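Local coordinates for DNA double-strand break repair nuclease NurA (Sulfolobus solfataricus, PDB 2YGK), which degrades DNA ends as a manganese-dependent homodimeric nuclease, probably working with the HerA helicase in the resection of double-strand breaks, at residues 214-222 and 260-271. Sequence-based numbering, arbitrary orientation.
Sequences YPDITVLEL and YTRLDNGKRVIR
Asp-216, in the first turn of helix 216-222, lays its CB beside the phenol end of Tyr-260, with the carboxylate nearly perpendicular to the ring; its oxygens are taken by the backbone N-H groups of Leu-209 and Phe-210. The Ile-217 side chain runs at about a right angle to that of Tyr-260, CB lying 3.6 Å from Tyr-260 CE1. With CG1 anti to its backbone N (chi1 -164°) and the chain extended beyond, Ile-217 carries CD1 on to the carbonyl O of Val-269. Leu-220 adds to the apolar patch, its CD1 reaching Tyr-260 CB at 3.4 Å. Were Tyr-260 an alanine, Ile-217 and Leu-220 would probably lose the ring they pack against and a gap would open beside them. The Leu-220 carbonyl O accepts a rather long bond (3.3 Å) from Arg-262 NH2, which approaches from above the carbonyl plane. Arg-262 NE binds Lys-267 O at 2.8 Å, NH1 reaches Thr-224 and a water links NH2 to Lys-267 O, fixing the guanidinium's rotation, while Val-269 CG2 covers one face near its rim. Glu-221 passes obliquely over that valine, CG 3.6 Å from Val-269 CG2. The helix thus packs on a beta hairpin, strands 255-262 and 270-275 joined by a loop that holds a type II beta turn from Asp-264 to Lys-267, within the large mixed sheet of the RNase H-like NurA fold.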
loop_
_atom_site.group_PDB
_atom_site.type_symbol
_atom_site.label_atom_id
_atom_site.label_comp_id
_atom_site.label_asym_id
_atom_site.label_seq_id
_atom_site.Cartn_x
_atom_site.Cartn_y
_atom_site.Cartn_z
ATOM N N TYR A 214 -10.476 -15.842 11.778
ATOM C CA TYR A 214 -9.511 -14.897 12.343
ATOM C C TYR A 214 -8.139 -15.560 12.526
ATOM O O TYR A 214 -8.041 -16.779 12.571
ATOM C CB TYR A 214 -10.054 -14.332 13.667
ATOM C CG TYR A 214 -11.137 -13.314 13.430
ATOM C CD1 TYR A 214 -12.449 -13.697 13.209
ATOM C CD2 TYR A 214 -10.834 -11.962 13.367
ATOM C CE1 TYR A 214 -13.444 -12.736 12.949
ATOM C CE2 TYR A 214 -11.796 -11.011 13.119
ATOM C CZ TYR A 214 -13.101 -11.389 12.905
ATOM O OH TYR A 214 -14.050 -10.417 12.643
ATOM N N PRO A 215 -7.064 -14.766 12.601
ATOM C CA PRO A 215 -5.786 -15.444 12.814
ATOM C C PRO A 215 -5.563 -15.930 14.255
ATOM O O PRO A 215 -6.163 -15.411 15.209
ATOM C CB PRO A 215 -4.761 -14.389 12.399
ATOM C CG PRO A 215 -5.464 -13.104 12.450
ATOM C CD PRO A 215 -6.893 -13.362 12.195
ATOM N N ASP A 216 -4.694 -16.935 14.376
ATOM C CA ASP A 216 -4.420 -17.645 15.640
ATOM C C ASP A 216 -3.931 -16.714 16.717
ATOM O O ASP A 216 -4.306 -16.841 17.898
ATOM C CB ASP A 216 -3.348 -18.702 15.441
ATOM C CG ASP A 216 -3.807 -19.861 14.578
ATOM O OD1 ASP A 216 -5.012 -20.192 14.567
ATOM O OD2 ASP A 216 -2.937 -20.454 13.907
ATOM N N ILE A 217 -3.096 -15.779 16.281
ATOM C CA ILE A 217 -2.446 -14.826 17.157
ATOM C C ILE A 217 -3.496 -13.940 17.785
ATOM O O ILE A 217 -3.351 -13.571 18.945
ATOM C CB ILE A 217 -1.358 -13.997 16.408
ATOM C CG1 ILE A 217 -0.424 -13.289 17.407
ATOM C CG2 ILE A 217 -1.988 -13.004 15.437
ATOM C CD1 ILE A 217 0.745 -12.471 16.750
ATOM N N THR A 218 -4.570 -13.638 17.047
ATOM C CA THR A 218 -5.681 -12.846 17.579
ATOM C C THR A 218 -6.568 -13.673 18.516
ATOM O O THR A 218 -7.052 -13.186 19.543
ATOM C CB THR A 218 -6.549 -12.292 16.437
ATOM O OG1 THR A 218 -5.744 -11.470 15.578
ATOM C CG2 THR A 218 -7.702 -11.493 16.976
ATOM N N VAL A 219 -6.790 -14.927 18.151
ATOM C CA VAL A 219 -7.471 -15.873 19.028
ATOM C C VAL A 219 -6.784 -15.972 20.401
ATOM O O VAL A 219 -7.446 -15.894 21.416
ATOM C CB VAL A 219 -7.610 -17.274 18.356
ATOM C CG1 VAL A 219 -7.806 -18.328 19.356
ATOM C CG2 VAL A 219 -8.783 -17.291 17.435
ATOM N N LEU A 220 -5.464 -16.096 20.440
ATOM C CA LEU A 220 -4.751 -16.197 21.735
ATOM C C LEU A 220 -4.752 -14.933 22.596
ATOM O O LEU A 220 -4.626 -14.993 23.819
ATOM C CB LEU A 220 -3.298 -16.609 21.522
ATOM C CG LEU A 220 -3.084 -17.971 20.883
ATOM C CD1 LEU A 220 -1.683 -18.032 20.310
ATOM C CD2 LEU A 220 -3.382 -19.104 21.907
ATOM N N GLU A 221 -4.849 -13.779 21.959
ATOM C CA GLU A 221 -4.845 -12.507 22.677
ATOM C C GLU A 221 -6.195 -12.286 23.289
ATOM O O GLU A 221 -6.302 -11.653 24.329
ATOM C CB GLU A 221 -4.483 -11.361 21.745
ATOM C CG GLU A 221 -2.996 -11.339 21.334
ATOM C CD GLU A 221 -2.665 -10.274 20.283
ATOM O OE1 GLU A 221 -3.532 -9.423 19.965
ATOM O OE2 GLU A 221 -1.515 -10.289 19.779
ATOM N N LEU A 222 -7.230 -12.815 22.646
ATOM C CA LEU A 222 -8.567 -12.665 23.172
ATOM C C LEU A 222 -8.799 -13.578 24.358
ATOM O O LEU A 222 -9.286 -13.109 25.398
ATOM C CB LEU A 222 -9.631 -12.910 22.090
ATOM C CG LEU A 222 -9.808 -11.788 21.071
ATOM C CD1 LEU A 222 -10.891 -12.189 20.150
ATOM C CD2 LEU A 222 -10.130 -10.469 21.744
ATOM N N TYR A 260 3.560 -19.501 19.316
ATOM C CA TYR A 260 3.150 -18.194 19.785
ATOM C C TYR A 260 3.467 -18.091 21.237
ATOM O O TYR A 260 3.274 -19.029 21.991
ATOM C CB TYR A 260 1.682 -18.050 19.602
ATOM C CG TYR A 260 1.308 -18.005 18.164
ATOM C CD1 TYR A 260 1.382 -16.791 17.429
ATOM C CD2 TYR A 260 0.876 -19.141 17.507
ATOM C CE1 TYR A 260 1.016 -16.732 16.102
ATOM C CE2 TYR A 260 0.483 -19.084 16.153
ATOM C CZ TYR A 260 0.575 -17.877 15.459
ATOM O OH TYR A 260 0.192 -17.817 14.129
ATOM N N THR A 261 3.977 -16.963 21.670
ATOM C CA THR A 261 4.319 -16.834 23.083
ATOM C C THR A 261 3.896 -15.453 23.506
ATOM O O THR A 261 3.820 -14.538 22.684
ATOM C CB THR A 261 5.871 -17.043 23.326
ATOM O OG1 THR A 261 6.200 -16.978 24.739
ATOM C CG2 THR A 261 6.650 -16.032 22.536
ATOM N N ARG A 262 3.558 -15.358 24.788
ATOM C CA ARG A 262 3.394 -14.126 25.499
ATOM C C ARG A 262 4.458 -14.167 26.538
ATOM O O ARG A 262 4.446 -15.088 27.356
ATOM C CB ARG A 262 2.018 -14.075 26.176
ATOM C CG ARG A 262 1.832 -12.844 27.072
ATOM C CD ARG A 262 0.463 -12.790 27.697
ATOM N NE ARG A 262 -0.648 -12.581 26.751
ATOM C CZ ARG A 262 -1.587 -13.472 26.412
ATOM N NH1 ARG A 262 -1.591 -14.698 26.913
ATOM N NH2 ARG A 262 -2.552 -13.134 25.550
ATOM N N LEU A 263 5.352 -13.176 26.542
ATOM C CA LEU A 263 6.516 -13.152 27.444
ATOM C C LEU A 263 6.186 -12.637 28.827
ATOM O O LEU A 263 6.949 -12.872 29.768
ATOM C CB LEU A 263 7.638 -12.294 26.879
ATOM C CG LEU A 263 8.113 -12.824 25.527
ATOM C CD1 LEU A 263 8.908 -11.778 24.864
ATOM C CD2 LEU A 263 8.886 -14.159 25.613
ATOM N N ASP A 264 5.053 -11.949 28.949
ATOM C CA ASP A 264 4.710 -11.183 30.144
ATOM C C ASP A 264 3.191 -11.147 30.299
ATOM O O ASP A 264 2.455 -10.871 29.326
ATOM C CB ASP A 264 5.270 -9.788 29.984
ATOM C CG ASP A 264 4.993 -8.903 31.158
ATOM O OD1 ASP A 264 4.360 -9.356 32.141
ATOM O OD2 ASP A 264 5.411 -7.713 31.083
ATOM N N ASN A 265 2.730 -11.460 31.514
ATOM C CA ASN A 265 1.312 -11.482 31.842
ATOM C C ASN A 265 0.601 -10.251 31.327
ATOM O O ASN A 265 1.010 -9.157 31.636
ATOM C CB ASN A 265 1.134 -11.524 33.349
ATOM C CG ASN A 265 1.342 -12.909 33.943
ATOM O OD1 ASN A 265 1.416 -13.918 33.233
ATOM N ND2 ASN A 265 1.378 -12.970 35.269
ATOM N N GLY A 266 -0.453 -10.433 30.541
ATOM C CA GLY A 266 -1.324 -9.337 30.138
ATOM C C GLY A 266 -0.905 -8.608 28.882
ATOM O O GLY A 266 -1.610 -7.707 28.413
ATOM N N LYS A 267 0.226 -9.008 28.312
ATOM C CA LYS A 267 0.800 -8.299 27.164
ATOM C C LYS A 267 0.541 -9.021 25.850
ATOM O O LYS A 267 -0.235 -9.972 25.789
ATOM C CB LYS A 267 2.286 -8.098 27.405
ATOM C CG LYS A 267 2.552 -7.330 28.672
ATOM C CD LYS A 267 1.902 -5.951 28.591
ATOM C CE LYS A 267 2.323 -5.056 29.734
ATOM N NZ LYS A 267 1.877 -5.585 31.019
ATOM N N ARG A 268 1.146 -8.521 24.786
ATOM C CA ARG A 268 0.866 -8.966 23.436
ATOM C C ARG A 268 1.376 -10.366 23.272
ATOM O O ARG A 268 2.237 -10.786 24.020
ATOM C CB ARG A 268 1.588 -8.053 22.453
ATOM C CG ARG A 268 3.117 -8.095 22.641
ATOM C CD ARG A 268 3.829 -7.467 21.499
ATOM N NE ARG A 268 3.607 -6.032 21.507
ATOM C CZ ARG A 268 3.017 -5.330 20.538
ATOM N NH1 ARG A 268 2.550 -5.920 19.440
ATOM N NH2 ARG A 268 2.893 -4.008 20.681
ATOM N N VAL A 269 0.834 -11.090 22.306
ATOM C CA VAL A 269 1.365 -12.361 21.902
ATOM C C VAL A 269 2.180 -12.095 20.641
ATOM O O VAL A 269 1.741 -11.334 19.741
ATOM C CB VAL A 269 0.238 -13.352 21.577
ATOM C CG1 VAL A 269 0.801 -14.650 21.025
ATOM C CG2 VAL A 269 -0.672 -13.617 22.829
ATOM N N ILE A 270 3.348 -12.737 20.559
ATOM C CA ILE A 270 4.180 -12.693 19.355
ATOM C C ILE A 270 4.327 -14.092 18.746
ATOM O O ILE A 270 4.199 -15.100 19.455
ATOM C CB ILE A 270 5.563 -12.144 19.669
ATOM C CG1 ILE A 270 6.319 -13.055 20.629
ATOM C CG2 ILE A 270 5.460 -10.766 20.273
ATOM C CD1 ILE A 270 7.731 -12.552 21.026
ATOM N N ARG A 271 4.581 -14.140 17.431
ATOM C CA ARG A 271 4.890 -15.376 16.718
ATOM C C ARG A 271 6.399 -15.550 16.645
ATOM O O ARG A 271 7.127 -14.608 16.322
ATOM C CB ARG A 271 4.366 -15.296 15.296
ATOM C CG ARG A 271 4.496 -16.607 14.514
ATOM C CD ARG A 271 4.176 -16.417 13.028
ATOM N NE ARG A 271 4.470 -17.641 12.271
ATOM C CZ ARG A 271 3.625 -18.275 11.455
ATOM N NH1 ARG A 271 2.375 -17.826 11.225
ATOM N NH2 ARG A 271 4.028 -19.393 10.863
HETATM O O HOH W 1 -3.146 -10.463 25.099
#